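Local coordinates for separin (Saccharomyces cerevisiae, PDB 5U1T), which cleaves the cohesin subunit MCD1/SCC1 at the onset of anaphase as a caspase-like cysteine protease, and is held inactive by securin for most of the cell cycle, at residues A[885-889]-A[909-915]; A[932-936]-A[1038-1042]. One frame throughout, in Å; residues are numbered along the deposited sequence.

Contact 1: A[885-889]-A[909-915]; sequences FVKLE and WKLHLGK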
loop_
_atom_site.group_PDB
_atom_site.type_symbol
_atom_site.label_atom_id
_atom_site.label_comp_id
_atom_site.label_asym_id
_atom_site.label_seq_id
_atom_site.Cartn_x
_atom_site.Cartn_y
_atom_site.Cartn_z
ATOM N N PHE A 885 -28.767 9.846 3.631
ATOM C CA PHE A 885 -28.650 9.640 2.202
ATOM C C PHE A 885 -28.916 10.943 1.469
ATOM O O PHE A 885 -28.408 11.167 0.368
ATOM C CB PHE A 885 -29.603 8.549 1.737
ATOM C CG PHE A 885 -29.549 7.299 2.573
ATOM C CD1 PHE A 885 -28.341 6.803 3.033
ATOM C CD2 PHE A 885 -30.714 6.623 2.909
ATOM C CE1 PHE A 885 -28.295 5.647 3.805
ATOM C CE2 PHE A 885 -30.680 5.481 3.682
ATOM C CZ PHE A 885 -29.473 4.988 4.134
ATOM N N VAL A 886 -29.698 11.817 2.083
ATOM C CA VAL A 886 -29.978 13.100 1.459
ATOM C C VAL A 886 -28.694 13.938 1.453
ATOM O O VAL A 886 -28.252 14.420 0.399
ATOM C CB VAL A 886 -31.127 13.852 2.185
ATOM C CG1 VAL A 886 -32.470 13.382 1.671
ATOM C CG2 VAL A 886 -31.023 13.649 3.700
ATOM N N LYS A 887 -28.091 14.079 2.632
ATOM C CA LYS A 887 -26.860 14.838 2.794
ATOM C C LYS A 887 -25.743 14.214 1.948
ATOM O O LYS A 887 -24.805 14.910 1.541
ATOM C CB LYS A 887 -26.473 14.905 4.276
ATOM C CG LYS A 887 -25.473 16.007 4.616
ATOM C CD LYS A 887 -25.534 16.371 6.099
ATOM C CE LYS A 887 -26.962 16.778 6.516
ATOM N NZ LYS A 887 -27.387 18.149 5.999
ATOM N N LEU A 888 -25.880 12.919 1.655
ATOM C CA LEU A 888 -24.900 12.162 0.870
ATOM C C LEU A 888 -24.857 12.553 -0.601
ATOM O O LEU A 888 -23.871 13.128 -1.053
ATOM C CB LEU A 888 -25.178 10.671 0.979
ATOM C CG LEU A 888 -24.073 9.689 0.584
ATOM C CD1 LEU A 888 -24.460 8.285 1.057
ATOM C CD2 LEU A 888 -23.748 9.671 -0.914
ATOM N N GLU A 889 -25.902 12.209 -1.356
ATOM C CA GLU A 889 -25.927 12.474 -2.803
ATOM C C GLU A 889 -25.807 13.961 -3.102
ATOM O O GLU A 889 -25.564 14.349 -4.244
ATOM C CB GLU A 889 -27.197 11.907 -3.475
ATOM C CG GLU A 889 -26.945 10.590 -4.264
ATOM C CD GLU A 889 -28.213 9.938 -4.838
ATOM O OE1 GLU A 889 -28.604 8.831 -4.388
ATOM O OE2 GLU A 889 -28.815 10.513 -5.766
ATOM N N TRP A 909 -23.050 5.556 -6.112
ATOM C CA TRP A 909 -23.785 5.652 -4.856
ATOM C C TRP A 909 -25.284 5.413 -5.035
ATOM O O TRP A 909 -25.965 4.972 -4.101
ATOM C CB TRP A 909 -23.535 7.005 -4.184
ATOM C CG TRP A 909 -22.333 6.924 -3.289
ATOM C CD1 TRP A 909 -21.098 7.475 -3.504
ATOM C CD2 TRP A 909 -22.233 6.183 -2.066
ATOM N NE1 TRP A 909 -20.249 7.133 -2.486
ATOM C CE2 TRP A 909 -20.917 6.346 -1.586
ATOM C CE3 TRP A 909 -23.128 5.402 -1.329
ATOM C CZ2 TRP A 909 -20.476 5.757 -0.398
ATOM C CZ3 TRP A 909 -22.682 4.819 -0.139
ATOM C CH2 TRP A 909 -21.374 5.000 0.310
ATOM N N LYS A 910 -25.806 5.691 -6.225
ATOM C CA LYS A 910 -27.212 5.388 -6.488
ATOM C C LYS A 910 -27.396 3.871 -6.457
ATOM O O LYS A 910 -28.253 3.363 -5.741
ATOM C CB LYS A 910 -27.664 6.000 -7.809
ATOM C CG LYS A 910 -28.097 7.442 -7.641
ATOM C CD LYS A 910 -28.265 8.172 -8.958
ATOM C CE LYS A 910 -28.536 9.653 -8.680
ATOM N NZ LYS A 910 -28.867 10.511 -9.872
ATOM N N LEU A 911 -26.533 3.163 -7.184
ATOM C CA LEU A 911 -26.460 1.707 -7.104
ATOM C C LEU A 911 -26.297 1.155 -5.677
ATOM O O LEU A 911 -26.877 0.132 -5.372
ATOM C CB LEU A 911 -25.323 1.172 -7.978
ATOM C CG LEU A 911 -25.325 1.577 -9.445
ATOM C CD1 LEU A 911 -24.387 0.711 -10.261
ATOM C CD2 LEU A 911 -26.722 1.515 -10.002
ATOM N N HIS A 912 -25.524 1.795 -4.800
ATOM C CA HIS A 912 -25.410 1.262 -3.433
ATOM C C HIS A 912 -26.681 1.496 -2.629
ATOM O O HIS A 912 -26.943 0.814 -1.640
ATOM C CB HIS A 912 -24.229 1.870 -2.671
ATOM C CG HIS A 912 -22.897 1.395 -3.146
ATOM N ND1 HIS A 912 -21.773 2.191 -3.116
ATOM C CD2 HIS A 912 -22.509 0.214 -3.680
ATOM C CE1 HIS A 912 -20.747 1.522 -3.618
ATOM N NE2 HIS A 912 -21.167 0.320 -3.964
ATOM N N LEU A 913 -27.460 2.479 -3.042
ATOM C CA LEU A 913 -28.657 2.836 -2.307
ATOM C C LEU A 913 -29.885 2.117 -2.859
ATOM O O LEU A 913 -31.017 2.364 -2.416
ATOM C CB LEU A 913 -28.863 4.347 -2.343
ATOM C CG LEU A 913 -27.886 5.185 -1.516
ATOM C CD1 LEU A 913 -28.068 6.628 -1.892
ATOM C CD2 LEU A 913 -28.105 4.991 -0.022
ATOM N N GLY A 914 -29.653 1.221 -3.817
ATOM C CA GLY A 914 -30.696 0.345 -4.314
ATOM C C GLY A 914 -31.288 0.759 -5.646
ATOM O O GLY A 914 -31.879 -0.063 -6.322
ATOM N N LYS A 915 -31.145 2.028 -6.022
ATOM C CA LYS A 915 -31.620 2.502 -7.317
ATOM C C LYS A 915 -30.989 1.721 -8.459
ATOM O O LYS A 915 -29.876 1.199 -8.325
ATOM C CB LYS A 915 -31.305 3.976 -7.510
ATOM C CG LYS A 915 -32.053 4.882 -6.592
ATOM C CD LYS A 915 -31.694 6.325 -6.800
ATOM C CE LYS A 915 -32.521 7.170 -5.842
ATOM N NZ LYS A 915 -32.176 8.614 -6.001
#

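Contact 2: A[932-936]-A[1038-1042]; sequences INRVH and ELSKI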
loop_
_atom_site.group_PDB
_atom_site.type_symbol
_atom_site.label_atom_id
_atom_site.label_comp_id
_atom_site.label_asym_id
_atom_site.label_seq_id
_atom_site.Cartn_x
_atom_site.Cartn_y
_atom_site.Cartn_z
ATOM N N ILE A 932 -29.606 -6.214 -11.045
ATOM C CA ILE A 932 -30.030 -6.771 -9.767
ATOM C C ILE A 932 -30.901 -5.786 -9.011
ATOM O O ILE A 932 -31.911 -6.150 -8.430
ATOM C CB ILE A 932 -28.816 -7.165 -8.906
ATOM C CG1 ILE A 932 -28.296 -8.496 -9.393
ATOM C CG2 ILE A 932 -29.195 -7.332 -7.444
ATOM C CD1 ILE A 932 -29.405 -9.533 -9.407
ATOM N N ASN A 933 -30.503 -4.526 -9.024
ATOM C CA ASN A 933 -31.303 -3.512 -8.386
ATOM C C ASN A 933 -32.631 -3.330 -9.096
ATOM O O ASN A 933 -33.653 -3.113 -8.456
ATOM C CB ASN A 933 -30.540 -2.199 -8.346
ATOM C CG ASN A 933 -29.565 -2.143 -7.204
ATOM O OD1 ASN A 933 -29.345 -3.142 -6.515
ATOM N ND2 ASN A 933 -28.972 -0.975 -6.989
ATOM N N ARG A 934 -32.599 -3.406 -10.423
ATOM C CA ARG A 934 -33.786 -3.191 -11.238
ATOM C C ARG A 934 -34.834 -4.249 -10.923
ATOM O O ARG A 934 -35.993 -3.926 -10.667
ATOM C CB ARG A 934 -33.417 -3.206 -12.720
ATOM C CG ARG A 934 -34.591 -3.122 -13.662
ATOM C CD ARG A 934 -34.118 -2.815 -15.062
ATOM N NE ARG A 934 -33.440 -1.530 -15.075
ATOM C CZ ARG A 934 -32.417 -1.228 -15.871
ATOM N NH1 ARG A 934 -31.846 -0.026 -15.806
ATOM N NH2 ARG A 934 -31.964 -2.136 -16.733
ATOM N N VAL A 935 -34.399 -5.509 -10.922
ATOM C CA VAL A 935 -35.222 -6.640 -10.507
ATOM C C VAL A 935 -35.934 -6.355 -9.198
ATOM O O VAL A 935 -37.146 -6.435 -9.138
ATOM C CB VAL A 935 -34.395 -7.932 -10.361
ATOM C CG1 VAL A 935 -35.162 -8.967 -9.553
ATOM C CG2 VAL A 935 -34.026 -8.482 -11.730
ATOM N N HIS A 936 -35.196 -6.003 -8.156
ATOM C CA HIS A 936 -35.831 -5.717 -6.871
ATOM C C HIS A 936 -36.759 -4.498 -6.939
ATOM O O HIS A 936 -37.823 -4.480 -6.325
ATOM C CB HIS A 936 -34.775 -5.527 -5.776
ATOM C CG HIS A 936 -33.966 -6.760 -5.511
ATOM N ND1 HIS A 936 -34.401 -7.773 -4.684
ATOM C CD2 HIS A 936 -32.758 -7.154 -5.984
ATOM C CE1 HIS A 936 -33.491 -8.731 -4.647
ATOM N NE2 HIS A 936 -32.490 -8.385 -5.436
ATOM N N GLU A 1038 -27.860 -13.483 -2.665
ATOM C CA GLU A 1038 -28.658 -12.912 -3.738
ATOM C C GLU A 1038 -29.216 -14.020 -4.639
ATOM O O GLU A 1038 -30.327 -13.901 -5.170
ATOM C CB GLU A 1038 -27.835 -11.918 -4.569
ATOM C CG GLU A 1038 -28.642 -11.205 -5.655
ATOM C CD GLU A 1038 -29.808 -10.385 -5.092
ATOM O OE1 GLU A 1038 -29.724 -9.951 -3.924
ATOM O OE2 GLU A 1038 -30.817 -10.178 -5.805
ATOM N N LEU A 1039 -28.436 -15.086 -4.818
ATOM C CA LEU A 1039 -28.866 -16.225 -5.619
ATOM C C LEU A 1039 -30.065 -16.858 -4.948
ATOM O O LEU A 1039 -30.928 -17.407 -5.593
ATOM C CB LEU A 1039 -27.742 -17.251 -5.785
ATOM C CG LEU A 1039 -28.087 -18.511 -6.582
ATOM C CD1 LEU A 1039 -28.432 -18.191 -8.031
ATOM C CD2 LEU A 1039 -26.968 -19.553 -6.499
ATOM N N SER A 1040 -30.105 -16.750 -3.633
ATOM C CA SER A 1040 -31.176 -17.280 -2.827
ATOM C C SER A 1040 -32.475 -16.495 -3.047
ATOM O O SER A 1040 -33.540 -17.079 -3.328
ATOM C CB SER A 1040 -30.740 -17.253 -1.367
ATOM O OG SER A 1040 -31.829 -17.371 -0.479
ATOM N N LYS A 1041 -32.377 -15.175 -2.934
ATOM C CA LYS A 1041 -33.497 -14.271 -3.126
ATOM C C LYS A 1041 -34.013 -14.257 -4.565
ATOM O O LYS A 1041 -35.210 -14.158 -4.793
ATOM C CB LYS A 1041 -33.095 -12.862 -2.708
ATOM C CG LYS A 1041 -32.751 -12.764 -1.242
ATOM C CD LYS A 1041 -32.765 -11.331 -0.763
ATOM C CE LYS A 1041 -32.081 -10.411 -1.766
ATOM N NZ LYS A 1041 -32.570 -8.993 -1.639
ATOM N N ILE A 1042 -33.122 -14.384 -5.518
ATOM C CA ILE A 1042 -33.529 -14.427 -6.898
ATOM C C ILE A 1042 -34.261 -15.724 -7.180
ATOM O O ILE A 1042 -35.145 -15.774 -7.992
ATOM C CB ILE A 1042 -32.323 -14.290 -7.824
ATOM C CG1 ILE A 1042 -31.809 -12.873 -7.781
ATOM C CG2 ILE A 1042 -32.696 -14.584 -9.257
ATOM C CD1 ILE A 1042 -32.848 -11.878 -8.185
#

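Contact 1: A[885-889]-A[909-915]
Leu913 and Leu888 each lay a methyl over an aromatic face of the opposite segment, and these two reciprocal CH-pi contacts form the apolar half of the packing of helix 885-891 on helix 905-912, two short neighbours in the helical part of separase. The second helix ends in a Schellman motif: Gly914, at positive phi (102°), is the first residue to leave helical geometry, and Lys915 N returns a weak bond to Lys910 O.

Leu913 CD2 stands 3.8 Å from the centroid of the Phe885 ring and 22° off its normal, which places the methyl over the face; it lies nearest the CD1 side. In the other direction Leu888 CD2 sits 4.1 Å from the centroid of the five-membered ring of Trp909, so both methyls of this leucine lie over one face, CD2 over the five-membered ring and CD1 nearer CE3 and CZ3. Leu888 holds CG opposite its own backbone N (chi1 -163°), and this directs the fork at the indole. The reverse face of Trp909 meets His912 ND1, and Tyr880 of helix 872-881 touches Trp909, Leu888 and Leu913.

The Glu889 side chain crosses that of Lys910 at about a right angle, its OE2 3.1 Å from Lys910 CE. Glu889 and Leu913 slide past each other in opposite directions, with Glu889 OE1 3.4 Å from Leu913 CD1. Lys915, extended beyond CG, brings NZ to 3.9 Å from both Glu889 OE1 and OE2, a long salt bridge. An alanine here in place of Glu889 would probably leave Lys915 without this acidic mate and uncover the flank of Lys910 and Leu913. Lys910 NZ, by contrast, stays 4.1 Å from Glu889 OE2, beyond salt-bridge range.

Contact 2: A[932-936]-A[1038-1042]
His936 and Glu1038 supply the polar part of this helix-helix contact, in which 932-936 and 1038-1042 run in broadly the same direction, their axes 37° apart and 12.1 Å at closest approach. The hydrogen bond is a His-carboxylate pair: His936 NE2 donates to Glu1038 OE2 over 2.5 Å, a length that is imprecise at this resolution, with an angle of 158° at the hydrogen. OE2 arrives at the edge of the imidazole, near its plane, whereas the carboxylate plane is turned 73° from the ring. A bend at chi2 curls the glutamate chain into this position. Within 1038-1042, Lys1041 NZ makes a long salt bridge with Glu1038 OE1 at 3.8 Å; across the contact it lies 3.2 Å from His936 CE1.

The apolar contacts are looser. Ile1042 CD1 meets Val935 CG1 at 4.0 Å and Ile932 CD1 at 4.3 Å, and Leu1026 of helix 1012-1028 touches both Val935 and Ile1042. Ile932 CG2 also borders the carboxylate, 3.7 Å from Glu1038 OE2.

Glu1038 is buried, and its two oxygens face different partners, OE2 the imidazole and OE1 the lysine; together these would probably favour the ionised carboxylate.

How the contacts relate
Both contacts are partly buried helix pairings away from the probable catalytic cysteine, Cys1497, with centres about 18 Å apart. Contact 1 joins helices close in sequence and mixes a buried aromatic-aliphatic side with a more exposed edge of lysines. Contact 2 joins helices more than a hundred residues apart and sets its polar pair on a buried glutamate, with aliphatic packing beside it. Their polar chemistry differs: a long salt bridge across the segments in the first, a His-carboxylate hydrogen bond in the second. Helices 905-912 and 927-946 connect them, since Asn933 ND2 probably donates to Leu911 O (2.9 Å) and Lys915 O (2.7 Å).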